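Local coordinates for pancreatic lipase related protein 2 (Equus caballus, PDB 1W52), which probably hydrolyses the ester bonds of triacylglycerols and galactolipids, releasing fatty acids, at residues 42-47 / 94-99; 223-228 / 321-326; 420-425 / 433-438. All coordinates share one frame; numbering follows the deposited sequence.

Interaction 1 (42-47 / 94-99)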
ATOM      1  N   TYR A  42      15.488 -17.032   2.025  1.00 46.07           N
ATOM      2  CA  TYR A  42      16.360 -16.039   2.556  1.00 48.11           C
ATOM      3  C   TYR A  42      16.083 -15.996   4.062  1.00 48.97           C
ATOM      4  O   TYR A  42      14.941 -16.086   4.497  1.00 48.39           O
ATOM      5  CB  TYR A  42      16.048 -14.693   1.925  1.00 48.99           C
ATOM      6  CG  TYR A  42      16.423 -14.521   0.453  1.00 52.95           C
ATOM      7  CD1 TYR A  42      17.683 -14.066   0.104  1.00 57.78           C
ATOM      8  CD2 TYR A  42      15.486 -14.733  -0.593  1.00 55.53           C
ATOM      9  CE1 TYR A  42      18.033 -13.861  -1.255  1.00 60.37           C
ATOM     10  CE2 TYR A  42      15.835 -14.534  -1.958  1.00 56.68           C
ATOM     11  CZ  TYR A  42      17.109 -14.097  -2.278  1.00 58.72           C
ATOM     12  OH  TYR A  42      17.513 -13.886  -3.582  1.00 59.69           O
ATOM     13  N   THR A  43      17.161 -15.899   4.834  1.00 50.90           N
ATOM     14  CA  THR A  43      17.152 -15.849   6.305  1.00 52.59           C
ATOM     15  C   THR A  43      18.322 -14.985   6.726  1.00 54.25           C
ATOM     16  O   THR A  43      19.233 -14.760   5.933  1.00 54.02           O
ATOM     17  CB  THR A  43      17.367 -17.234   6.941  1.00 52.65           C
ATOM     18  OG1 THR A  43      18.398 -17.937   6.225  1.00 52.90           O
ATOM     19  CG2 THR A  43      16.124 -18.113   6.833  1.00 52.32           C
ATOM     20  N   ASN A  44      18.339 -14.539   7.982  1.00 56.79           N
ATOM     21  CA  ASN A  44      19.302 -13.509   8.361  1.00 58.62           C
ATOM     22  C   ASN A  44      20.687 -14.095   8.224  1.00 62.87           C
ATOM     23  O   ASN A  44      21.657 -13.372   8.047  1.00 62.57           O
ATOM     24  CB  ASN A  44      19.084 -13.000   9.771  1.00 57.45           C
ATOM     25  CG  ASN A  44      17.676 -12.662  10.038  1.00 53.53           C
ATOM     26  OD1 ASN A  44      16.853 -13.548  10.175  1.00 49.53           O
ATOM     27  ND2 ASN A  44      17.373 -11.385  10.123  1.00 48.78           N
ATOM     28  N   LYS A  45      20.749 -15.423   8.279  1.00 68.23           N
ATOM     29  CA  LYS A  45      21.987 -16.166   8.117  1.00 72.95           C
ATOM     30  C   LYS A  45      22.538 -15.935   6.707  1.00 72.98           C
ATOM     31  O   LYS A  45      23.700 -15.538   6.560  1.00 73.00           O
ATOM     32  CB  LYS A  45      21.734 -17.650   8.420  1.00 75.72           C
ATOM     33  CG  LYS A  45      21.149 -17.911   9.857  1.00 85.60           C
ATOM     34  CD  LYS A  45      20.687 -19.375  10.106  1.00 96.91           C
ATOM     35  CE  LYS A  45      20.418 -19.676  11.613  1.00100.00           C
ATOM     36  NZ  LYS A  45      19.470 -20.839  11.868  1.00100.00           N
ATOM     37  N   ASN A  46      21.681 -16.136   5.693  1.00 73.66           N
ATOM     38  CA  ASN A  46      21.998 -15.873   4.265  1.00 73.75           C
ATOM     39  C   ASN A  46      21.124 -14.817   3.581  1.00 73.99           C
ATOM     40  O   ASN A  46      20.180 -15.153   2.869  1.00 73.64           O
ATOM     41  CB  ASN A  46      21.905 -17.161   3.440  1.00 73.77           C
ATOM     42  CG  ASN A  46      20.501 -17.740   3.395  1.00 73.15           C
ATOM     43  OD1 ASN A  46      19.983 -18.234   4.398  1.00 72.70           O
ATOM     44  ND2 ASN A  46      19.890 -17.700   2.223  1.00 71.90           N
ATOM     45  N   PRO A  47      21.444 -13.543   3.787  1.00 74.49           N
ATOM     46  CA  PRO A  47      20.688 -12.433   3.175  1.00 74.41           C
ATOM     47  C   PRO A  47      21.054 -12.027   1.726  1.00 73.68           C
ATOM     48  O   PRO A  47      20.729 -10.913   1.340  1.00 72.74           O
ATOM     49  CB  PRO A  47      20.955 -11.272   4.148  1.00 74.85           C
ATOM     50  CG  PRO A  47      22.294 -11.582   4.786  1.00 75.23           C
ATOM     51  CD  PRO A  47      22.518 -13.060   4.671  1.00 74.75           C
ATOM     52  N   LYS A  94      15.040  -6.578   2.500  1.00 36.80           N
ATOM     53  CA  LYS A  94      14.676  -5.452   3.366  1.00 36.93           C
ATOM     54  C   LYS A  94      14.064  -5.977   4.681  1.00 36.13           C
ATOM     55  O   LYS A  94      14.353  -5.451   5.773  1.00 36.08           O
ATOM     56  CB  LYS A  94      13.704  -4.452   2.705  1.00 37.10           C
ATOM     57  CG  LYS A  94      14.256  -3.637   1.520  1.00 39.46           C
ATOM     58  CD  LYS A  94      13.394  -2.334   1.223  1.00 42.35           C
ATOM     59  CE  LYS A  94      13.137  -2.100  -0.290  1.00 42.57           C
ATOM     60  NZ  LYS A  94      14.296  -2.372  -1.170  1.00 43.62           N
ATOM     61  N   ILE A  95      13.210  -6.998   4.581  1.00 35.01           N
ATOM     62  CA  ILE A  95      12.555  -7.561   5.780  1.00 34.22           C
ATOM     63  C   ILE A  95      13.588  -8.060   6.816  1.00 34.49           C
ATOM     64  O   ILE A  95      13.429  -7.831   7.989  1.00 33.40           O
ATOM     65  CB  ILE A  95      11.583  -8.705   5.402  1.00 33.43           C
ATOM     66  CG1 ILE A  95      10.342  -8.141   4.735  1.00 31.53           C
ATOM     67  CG2 ILE A  95      11.160  -9.487   6.630  1.00 33.15           C
ATOM     68  CD1 ILE A  95       9.382  -9.231   4.235  1.00 30.09           C
ATOM     69  N   LEU A  96      14.643  -8.707   6.347  1.00 35.41           N
ATOM     70  CA  LEU A  96      15.721  -9.207   7.189  1.00 36.47           C
ATOM     71  C   LEU A  96      16.655  -8.140   7.766  1.00 38.65           C
ATOM     72  O   LEU A  96      17.439  -8.431   8.660  1.00 38.96           O
ATOM     73  CB  LEU A  96      16.565 -10.205   6.396  1.00 35.95           C
ATOM     74  CG  LEU A  96      15.768 -11.391   5.857  1.00 34.83           C
ATOM     75  CD1 LEU A  96      16.620 -12.215   4.920  1.00 35.02           C
ATOM     76  CD2 LEU A  96      15.192 -12.258   6.967  1.00 33.77           C
ATOM     77  N   GLN A  97      16.607  -6.909   7.287  1.00 41.39           N
ATOM     78  CA  GLN A  97      17.344  -5.855   7.997  1.00 43.68           C
ATOM     79  C   GLN A  97      16.615  -5.382   9.256  1.00 44.10           C
ATOM     80  O   GLN A  97      17.199  -4.637  10.031  1.00 44.86           O
ATOM     81  CB  GLN A  97      17.602  -4.620   7.132  1.00 44.52           C
ATOM     82  CG  GLN A  97      18.181  -4.875   5.768  1.00 48.34           C
ATOM     83  CD  GLN A  97      18.220  -3.620   4.912  1.00 52.36           C
ATOM     84  OE1 GLN A  97      17.817  -2.538   5.353  1.00 54.30           O
ATOM     85  NE2 GLN A  97      18.683  -3.768   3.676  1.00 54.47           N
ATOM     86  N   VAL A  98      15.353  -5.761   9.446  1.00 44.38           N
ATOM     87  CA  VAL A  98      14.582  -5.243  10.561  1.00 45.05           C
ATOM     88  C   VAL A  98      14.067  -6.269  11.533  1.00 45.77           C
ATOM     89  O   VAL A  98      13.717  -5.890  12.648  1.00 45.79           O
ATOM     90  CB  VAL A  98      13.403  -4.426  10.082  1.00 45.59           C
ATOM     91  CG1 VAL A  98      13.890  -3.477   9.015  1.00 46.75           C
ATOM     92  CG2 VAL A  98      12.205  -5.316   9.589  1.00 45.50           C
ATOM     93  N   GLU A  99      14.003  -7.541  11.125  1.00 46.88           N
ATOM     94  CA  GLU A  99      13.551  -8.647  12.000  1.00 48.02           C
ATOM     95  C   GLU A  99      14.292  -9.925  11.735  1.00 47.23           C
ATOM     96  O   GLU A  99      14.863 -10.086  10.687  1.00 46.70           O
ATOM     97  CB  GLU A  99      12.022  -8.874  11.967  1.00 49.29           C
ATOM     98  CG  GLU A  99      11.319  -9.116  10.627  1.00 53.71           C
ATOM     99  CD  GLU A  99       9.768  -9.075  10.731  1.00 58.61           C
ATOM    100  OE1 GLU A  99       9.122 -10.070  11.169  1.00 61.95           O
ATOM    101  OE2 GLU A  99       9.179  -8.034  10.380  1.00 60.30           O
TER

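Interaction 2 (223-228 / 321-326)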
ATOM      1  N   VAL A 223     -11.482  -6.400   0.348  1.00 17.70           N
ATOM      2  CA  VAL A 223     -11.303  -7.853   0.544  1.00 16.87           C
ATOM      3  C   VAL A 223     -10.477  -8.245   1.735  1.00 17.52           C
ATOM      4  O   VAL A 223      -9.985  -9.330   1.764  1.00 17.37           O
ATOM      5  CB  VAL A 223     -10.627  -8.520  -0.666  1.00 14.97           C
ATOM      6  CG1 VAL A 223     -11.364  -8.205  -1.901  1.00 14.04           C
ATOM      7  CG2 VAL A 223      -9.245  -8.038  -0.798  1.00 15.54           C
ATOM      8  N   GLY A 224     -10.326  -7.371   2.707  1.00 19.92           N
ATOM      9  CA  GLY A 224      -9.412  -7.606   3.810  1.00 21.74           C
ATOM     10  C   GLY A 224     -10.130  -7.273   5.083  1.00 23.46           C
ATOM     11  O   GLY A 224     -11.263  -6.779   5.040  1.00 24.31           O
ATOM     12  N   HIS A 225      -9.504  -7.554   6.220  1.00 24.52           N
ATOM     13  CA  HIS A 225      -9.989  -6.956   7.457  1.00 25.39           C
ATOM     14  C   HIS A 225      -9.706  -5.468   7.361  1.00 25.57           C
ATOM     15  O   HIS A 225     -10.444  -4.634   7.884  1.00 25.29           O
ATOM     16  CB  HIS A 225      -9.353  -7.602   8.688  1.00 25.59           C
ATOM     17  CG  HIS A 225      -9.596  -9.069   8.735  1.00 26.16           C
ATOM     18  ND1 HIS A 225      -8.670  -9.978   8.256  1.00 26.78           N
ATOM     19  CD2 HIS A 225     -10.684  -9.786   9.092  1.00 24.12           C
ATOM     20  CE1 HIS A 225      -9.157 -11.199   8.361  1.00 23.34           C
ATOM     21  NE2 HIS A 225     -10.385 -11.110   8.841  1.00 25.15           N
ATOM     22  N   MET A 226      -8.647  -5.142   6.636  1.00 25.77           N
ATOM     23  CA  MET A 226      -8.317  -3.757   6.385  1.00 25.57           C
ATOM     24  C   MET A 226      -7.999  -3.510   4.903  1.00 24.92           C
ATOM     25  O   MET A 226      -7.238  -4.220   4.285  1.00 25.72           O
ATOM     26  CB  MET A 226      -7.130  -3.427   7.247  1.00 26.01           C
ATOM     27  CG  MET A 226      -7.254  -3.904   8.671  1.00 26.01           C
ATOM     28  SD  MET A 226      -6.281  -2.790   9.698  1.00 33.45           S
ATOM     29  CE  MET A 226      -4.872  -3.587  10.047  1.00 32.41           C
ATOM     30  N   ASP A 227      -8.619  -2.504   4.337  1.00 23.93           N
ATOM     31  CA  ASP A 227      -8.402  -2.140   2.962  1.00 23.26           C
ATOM     32  C   ASP A 227      -7.919  -0.722   3.040  1.00 22.64           C
ATOM     33  O   ASP A 227      -8.660   0.138   3.467  1.00 21.62           O
ATOM     34  CB  ASP A 227      -9.725  -2.220   2.192  1.00 23.48           C
ATOM     35  CG  ASP A 227     -10.166  -3.657   1.957  1.00 24.43           C
ATOM     36  OD1 ASP A 227      -9.799  -4.204   0.860  1.00 23.78           O
ATOM     37  OD2 ASP A 227     -10.830  -4.310   2.842  1.00 22.87           O
ATOM     38  N   PHE A 228      -6.657  -0.494   2.681  1.00 22.58           N
ATOM     39  CA  PHE A 228      -6.070   0.848   2.627  1.00 22.29           C
ATOM     40  C   PHE A 228      -6.182   1.431   1.214  1.00 21.19           C
ATOM     41  O   PHE A 228      -6.006   0.682   0.230  1.00 21.52           O
ATOM     42  CB  PHE A 228      -4.602   0.799   2.995  1.00 22.44           C
ATOM     43  CG  PHE A 228      -4.333   0.278   4.367  1.00 24.61           C
ATOM     44  CD1 PHE A 228      -4.433  -1.075   4.647  1.00 27.27           C
ATOM     45  CD2 PHE A 228      -3.938   1.129   5.369  1.00 26.44           C
ATOM     46  CE1 PHE A 228      -4.158  -1.559   5.888  1.00 26.99           C
ATOM     47  CE2 PHE A 228      -3.659   0.653   6.634  1.00 27.67           C
ATOM     48  CZ  PHE A 228      -3.759  -0.692   6.886  1.00 28.50           C
ATOM     49  N   SER A 321     -11.215  -6.422  14.330  1.00 35.27           N
ATOM     50  CA  SER A 321     -12.536  -6.120  14.913  1.00 36.51           C
ATOM     51  C   SER A 321     -13.661  -6.122  13.856  1.00 36.64           C
ATOM     52  O   SER A 321     -14.827  -6.312  14.183  1.00 37.16           O
ATOM     53  CB  SER A 321     -12.512  -4.786  15.694  1.00 36.72           C
ATOM     54  OG  SER A 321     -12.406  -3.689  14.811  1.00 38.70           O
ATOM     55  N   ALA A 322     -13.306  -5.895  12.593  1.00 36.74           N
ATOM     56  CA  ALA A 322     -14.265  -5.955  11.485  1.00 35.84           C
ATOM     57  C   ALA A 322     -13.580  -6.328  10.191  1.00 35.23           C
ATOM     58  O   ALA A 322     -12.324  -6.441  10.122  1.00 36.02           O
ATOM     59  CB  ALA A 322     -14.924  -4.615  11.301  1.00 35.42           C
ATOM     60  N   VAL A 323     -14.418  -6.479   9.163  1.00 33.38           N
ATOM     61  CA  VAL A 323     -13.954  -6.628   7.766  1.00 31.62           C
ATOM     62  C   VAL A 323     -14.222  -5.358   6.944  1.00 31.15           C
ATOM     63  O   VAL A 323     -15.076  -4.516   7.268  1.00 31.34           O
ATOM     64  CB  VAL A 323     -14.593  -7.827   7.053  1.00 30.36           C
ATOM     65  CG1 VAL A 323     -13.932  -9.081   7.464  1.00 29.12           C
ATOM     66  CG2 VAL A 323     -16.045  -7.919   7.391  1.00 29.68           C
ATOM     67  N   GLU A 324     -13.456  -5.205   5.886  1.00 30.44           N
ATOM     68  CA  GLU A 324     -13.597  -4.043   5.041  1.00 29.69           C
ATOM     69  C   GLU A 324     -13.382  -2.717   5.757  1.00 29.71           C
ATOM     70  O   GLU A 324     -13.774  -1.688   5.215  1.00 30.12           O
ATOM     71  CB  GLU A 324     -14.985  -4.031   4.410  1.00 29.18           C
ATOM     72  CG  GLU A 324     -15.401  -5.334   3.729  1.00 28.09           C
ATOM     73  CD  GLU A 324     -16.547  -5.096   2.769  1.00 28.43           C
ATOM     74  OE1 GLU A 324     -17.236  -4.026   2.932  1.00 27.24           O
ATOM     75  OE2 GLU A 324     -16.741  -5.941   1.848  1.00 28.59           O
ATOM     76  N   GLN A 325     -12.792  -2.741   6.960  1.00 29.33           N
ATOM     77  CA  GLN A 325     -12.364  -1.529   7.637  1.00 28.89           C
ATOM     78  C   GLN A 325     -11.520  -0.778   6.638  1.00 27.41           C
ATOM     79  O   GLN A 325     -10.521  -1.312   6.146  1.00 26.55           O
ATOM     80  CB  GLN A 325     -11.487  -1.833   8.851  1.00 29.88           C
ATOM     81  CG  GLN A 325     -12.139  -2.603  10.002  1.00 33.99           C
ATOM     82  CD  GLN A 325     -11.168  -2.897  11.166  1.00 37.41           C
ATOM     83  OE1 GLN A 325     -10.572  -3.995  11.236  1.00 39.66           O
ATOM     84  NE2 GLN A 325     -11.021  -1.926  12.074  1.00 37.90           N
ATOM     85  N   THR A 326     -11.911   0.452   6.326  1.00 25.96           N
ATOM     86  CA  THR A 326     -11.180   1.184   5.319  1.00 25.22           C
ATOM     87  C   THR A 326     -10.479   2.367   5.917  1.00 25.58           C
ATOM     88  O   THR A 326     -10.976   3.003   6.861  1.00 24.96           O
ATOM     89  CB  THR A 326     -12.087   1.665   4.181  1.00 24.69           C
ATOM     90  OG1 THR A 326     -13.007   2.589   4.708  1.00 27.60           O
ATOM     91  CG2 THR A 326     -13.009   0.582   3.638  1.00 22.68           C
TER

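Interaction 3 (420-425 / 433-438)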
ATOM      1  N   SER A 420      -3.865  36.811  12.486  1.00100.00           N
ATOM      2  CA  SER A 420      -4.037  36.747  13.941  1.00100.00           C
ATOM      3  C   SER A 420      -3.399  35.473  14.503  1.00100.00           C
ATOM      4  O   SER A 420      -2.508  35.535  15.377  1.00100.00           O
ATOM      5  CB  SER A 420      -5.541  36.800  14.291  1.00100.00           C
ATOM      6  OG  SER A 420      -5.783  36.654  15.680  1.00100.00           O
ATOM      7  N   ARG A 421      -3.853  34.327  13.977  1.00100.00           N
ATOM      8  CA  ARG A 421      -3.371  33.021  14.417  1.00100.00           C
ATOM      9  C   ARG A 421      -3.280  31.985  13.272  1.00100.00           C
ATOM     10  O   ARG A 421      -3.992  32.067  12.268  1.00100.00           O
ATOM     11  CB  ARG A 421      -4.208  32.528  15.623  1.00100.00           C
ATOM     12  CG  ARG A 421      -4.119  33.482  16.854  1.00100.00           C
ATOM     13  CD  ARG A 421      -4.908  33.084  18.101  1.00100.00           C
ATOM     14  NE  ARG A 421      -5.132  34.240  18.978  1.00100.00           N
ATOM     15  CZ  ARG A 421      -5.548  34.183  20.243  1.00100.00           C
ATOM     16  NH1 ARG A 421      -5.798  33.019  20.832  1.00100.00           N
ATOM     17  NH2 ARG A 421      -5.714  35.308  20.931  1.00100.00           N
ATOM     18  N   ILE A 422      -2.331  31.058  13.447  1.00100.00           N
ATOM     19  CA  ILE A 422      -2.063  29.924  12.553  1.00100.00           C
ATOM     20  C   ILE A 422      -1.964  28.615  13.375  1.00100.00           C
ATOM     21  O   ILE A 422      -0.859  28.125  13.659  1.00100.00           O
ATOM     22  CB  ILE A 422      -0.717  30.124  11.770  1.00100.00           C
ATOM     23  CG1 ILE A 422      -0.718  31.431  10.976  1.00100.00           C
ATOM     24  CG2 ILE A 422      -0.423  28.927  10.835  1.00100.00           C
ATOM     25  CD1 ILE A 422       0.586  31.676  10.216  1.00100.00           C
ATOM     26  N   THR A 423      -3.107  28.054  13.767  1.00100.00           N
ATOM     27  CA  THR A 423      -3.133  26.730  14.400  1.00100.00           C
ATOM     28  C   THR A 423      -2.413  25.700  13.497  1.00100.00           C
ATOM     29  O   THR A 423      -2.916  25.370  12.426  1.00100.00           O
ATOM     30  CB  THR A 423      -4.613  26.286  14.658  1.00100.00           C
ATOM     31  OG1 THR A 423      -5.284  27.204  15.530  1.00100.00           O
ATOM     32  CG2 THR A 423      -4.677  24.971  15.379  1.00100.00           C
ATOM     33  N   VAL A 424      -1.233  25.227  13.901  1.00 98.38           N
ATOM     34  CA  VAL A 424      -0.620  24.050  13.256  1.00 93.00           C
ATOM     35  C   VAL A 424      -1.201  22.769  13.922  1.00 89.89           C
ATOM     36  O   VAL A 424      -2.025  22.880  14.848  1.00 90.35           O
ATOM     37  CB  VAL A 424       0.946  24.118  13.309  1.00 90.94           C
ATOM     38  CG1 VAL A 424       1.597  22.782  13.729  1.00 88.14           C
ATOM     39  CG2 VAL A 424       1.471  24.550  11.997  1.00 88.19           C
ATOM     40  N   GLN A 425      -0.821  21.576  13.437  1.00 84.60           N
ATOM     41  CA  GLN A 425      -1.134  20.302  14.125  1.00 80.23           C
ATOM     42  C   GLN A 425      -0.517  19.044  13.483  1.00 76.98           C
ATOM     43  O   GLN A 425      -0.366  18.981  12.274  1.00 76.55           O
ATOM     44  CB  GLN A 425      -2.649  20.102  14.206  1.00 79.40           C
ATOM     45  CG  GLN A 425      -3.045  18.951  15.079  1.00 76.09           C
ATOM     46  CD  GLN A 425      -4.515  18.918  15.334  1.00 72.81           C
ATOM     47  OE1 GLN A 425      -4.996  18.016  16.001  1.00 70.07           O
ATOM     48  NE2 GLN A 425      -5.244  19.902  14.806  1.00 71.27           N
ATOM     49  N   TYR A 433       0.677  23.606  17.768  1.00 95.96           N
ATOM     50  CA  TYR A 433       1.921  24.388  18.010  1.00100.00           C
ATOM     51  C   TYR A 433       1.677  25.915  17.966  1.00100.00           C
ATOM     52  O   TYR A 433       2.562  26.736  18.279  1.00100.00           O
ATOM     53  CB  TYR A 433       2.970  24.055  16.950  1.00 98.78           C
ATOM     54  CG  TYR A 433       3.727  22.762  17.119  1.00 91.54           C
ATOM     55  CD1 TYR A 433       3.180  21.538  16.741  1.00 86.17           C
ATOM     56  CD2 TYR A 433       5.016  22.760  17.616  1.00 84.82           C
ATOM     57  CE1 TYR A 433       3.905  20.343  16.880  1.00 82.96           C
ATOM     58  CE2 TYR A 433       5.744  21.588  17.765  1.00 81.44           C
ATOM     59  CZ  TYR A 433       5.194  20.378  17.395  1.00 80.36           C
ATOM     60  OH  TYR A 433       5.928  19.224  17.554  1.00 75.36           O
ATOM     61  N   LYS A 434       0.445  26.240  17.571  1.00100.00           N
ATOM     62  CA  LYS A 434      -0.067  27.576  17.161  1.00100.00           C
ATOM     63  C   LYS A 434       0.581  28.850  17.744  1.00100.00           C
ATOM     64  O   LYS A 434       1.019  28.903  18.915  1.00100.00           O
ATOM     65  CB  LYS A 434      -1.591  27.678  17.350  1.00100.00           C
ATOM     66  CG  LYS A 434      -2.296  26.454  17.914  1.00100.00           C
ATOM     67  CD  LYS A 434      -3.810  26.667  17.908  1.00100.00           C
ATOM     68  CE  LYS A 434      -4.438  26.408  19.271  1.00100.00           C
ATOM     69  NZ  LYS A 434      -5.748  27.108  19.413  1.00100.00           N
ATOM     70  N   PHE A 435       0.522  29.881  16.872  1.00100.00           N
ATOM     71  CA  PHE A 435       1.289  31.143  16.970  1.00100.00           C
ATOM     72  C   PHE A 435       0.481  32.451  16.850  1.00100.00           C
ATOM     73  O   PHE A 435      -0.630  32.473  16.310  1.00100.00           O
ATOM     74  CB  PHE A 435       2.369  31.117  15.885  1.00100.00           C
ATOM     75  CG  PHE A 435       2.697  29.736  15.414  1.00100.00           C
ATOM     76  CD1 PHE A 435       3.872  29.129  15.812  1.00100.00           C
ATOM     77  CD2 PHE A 435       1.821  29.037  14.584  1.00100.00           C
ATOM     78  CE1 PHE A 435       4.165  27.850  15.390  1.00100.00           C
ATOM     79  CE2 PHE A 435       2.102  27.751  14.168  1.00100.00           C
ATOM     80  CZ  PHE A 435       3.285  27.154  14.573  1.00 98.54           C
ATOM     81  N   CYS A 436       1.074  33.530  17.368  1.00100.00           N
ATOM     82  CA  CYS A 436       0.515  34.872  17.346  1.00100.00           C
ATOM     83  C   CYS A 436       1.437  35.716  16.482  1.00100.00           C
ATOM     84  O   CYS A 436       2.649  35.741  16.727  1.00100.00           O
ATOM     85  CB  CYS A 436       0.498  35.455  18.763  1.00100.00           C
ATOM     86  SG  CYS A 436      -0.194  34.365  20.031  1.00100.00           S
ATOM     87  N   GLY A 437       0.885  36.397  15.478  1.00100.00           N
ATOM     88  CA  GLY A 437       1.686  37.281  14.642  1.00100.00           C
ATOM     89  C   GLY A 437       1.355  38.737  14.834  1.00100.00           C
ATOM     90  O   GLY A 437       1.298  39.477  13.856  1.00100.00           O
ATOM     91  N   SER A 438       1.147  39.156  16.082  1.00100.00           N
ATOM     92  CA  SER A 438       0.814  40.553  16.353  1.00100.00           C
ATOM     93  C   SER A 438       1.797  41.422  15.561  1.00100.00           C
ATOM     94  O   SER A 438       2.997  41.446  15.845  1.00100.00           O
ATOM     95  CB  SER A 438       0.791  40.867  17.872  1.00100.00           C
ATOM     96  OG  SER A 438       1.973  41.505  18.336  1.00100.00           O
TER

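Interaction 1 (42-47 / 94-99)
CG of N44 and CG of L96 each stand opposite their own carbonyl carbon and beside the backbone N (chi1 -48° and -58°), which brings the amide of N44 and the branched end of L96 together. In the alpha/beta-hydrolase fold of this lipase, the pair joins the turn after strand 38-43 to the end of helix 87-96 and the loop that follows it. L96 is the apolar half of the contact. Its CD1 reaches over the strand backbone, 3.7 Å from C of T43, and meets CB of Y42 at 3.9 Å. The ring of Y42 then leads away along the same helix, touching S89, C92 and K93. The other methyl of L96, CD2, lies 3.8 Å from OD1 of N44, and the two side chains cross at a slant. P47, where the chain turns a corner, lies beside this patch.

The polar half belongs to the N44 amide, which works from both ends: OD1 accepts the backbone N of T101, just past the helix-end loop, while ND2 reaches the loop itself. Two bonds in different directions should hold the amide against turning. The loop keeps its own shape partly through the carbonyl of I95, which accepts from the backbone N of both V98 and E99. The carboxylate of E99 has partners of its own, H73 and H311, with a calcium ion about 4 Å from the side chain. The backbone carbonyl of E99 serves N44: ND2 gives E99 O a 2.9 Å hydrogen bond, nearly straight at 164°, with the oxygen lying in the plane of the N44 amide.

Interaction 2 (223-228 / 321-326)
D227 and Q325 meet where two parallel strands start side by side, and here the contact is closely knit. The backbone N of D227 gives O of Q325 a 2.9 Å hydrogen bond of 167°, nearly along the C=O axis. One step earlier, N of E324 hydrogen-bonds to O of G224 at 2.8 Å, the donor in the carbonyl plane; the bond from N of Q325 to O of H225, at 3.2 Å, is bent and weak. The D227 carboxylate is buried and ties down its own loop: OD1 accepts N of V223 at 2.8 Å and OD2 accepts N of G224, both on the syn side. OD1 has a further partner in H205.

Toward the solvent the fit is looser. A322, V323 and E324 are exposed, and V323 offers the H225 ring little more than CG1, 3.7 Å from CD2. The carbonyl of A322 lies at that ring's edge, while ND1 of H225 accepts from N of V201.

The ladder continues: D227 pairs with T326 and hydrogen-bonds to F327 through the backbone, and strand 226-230 runs in the large sheet between parallel strands 201-204 and 325-329, V203 hydrogen-bonding through its backbone to M226 and F228.

Interaction 3 (420-425 / 433-438)
Within the C-terminal PLAT/LH2 domain, segment 420-425 runs beside 433-438 in nearly the opposite direction (158° apart), and F435 is the side chain that fills the seam between them. The edge of its ring does the touching. CD2 comes to 3.9 Å from CB of I422, and CE2 to 3.9 Å from CB of V424. I422 and V424, both buried, thus meet neighbouring carbons of one ring edge. CG2 of V424 also lies at this edge, in the ring plane. The backbone carbonyl of Y433 sits 3.5 Å above one face, shifted toward the rim. V424 serves a second ring as well: its CG1 meets CD1 of Y433 at 3.6 Å, the two side chains crossing aslant. V424 also touches I398, and Y433 touches K397.

With an alanine in place of F435, I422 and V424 would probably lose their aromatic partner, opening a gap between the two segments.

The backbones add little. No hydrogen bond links the segments, and one CA-H...O contact runs from CA of R421 to O of F435, 3.4 Å long with 148° at the hydrogen. The backbone puts CB of R421 3.6 Å from the same oxygen, and chi1 of -61°, with CG opposite the carbonyl carbon, keeps CG beside it at 3.7 Å. The extended chain carries the guanidinium to the exposed side. There K434 is also placed, its NZ 6.1 Å from NH1 of R421.

Each segment has backbone hydrogen bonds to other parts of the domain, R421 to T347, T423 to S345 and C436 to Y450, and C436 is joined to C452 by a disulfide. The arrangement fits the beta-sandwich of PLAT domains, in which extended segments pack apolar side chains into a common core.

The three contacts follow one another along the chain without overlapping. Interactions 1 and 2 belong to the lipase domain and reach the same large mixed sheet from different parts of it: interaction 1 by strand 38-43, next to the outermost strand 50-53, and interaction 2 by strands 226-230 and 325-329 toward the other edge. Their centres are 29 Å apart. Interaction 3 lies in the PLAT/LH2 domain, its centre 46 Å from that of interaction 1 and 37 Å from that of interaction 2, and touches neither. The set therefore samples a catalytic domain toward both edges of its sheet, and a separate C-terminal domain where the contact is local, its segments eight residues apart.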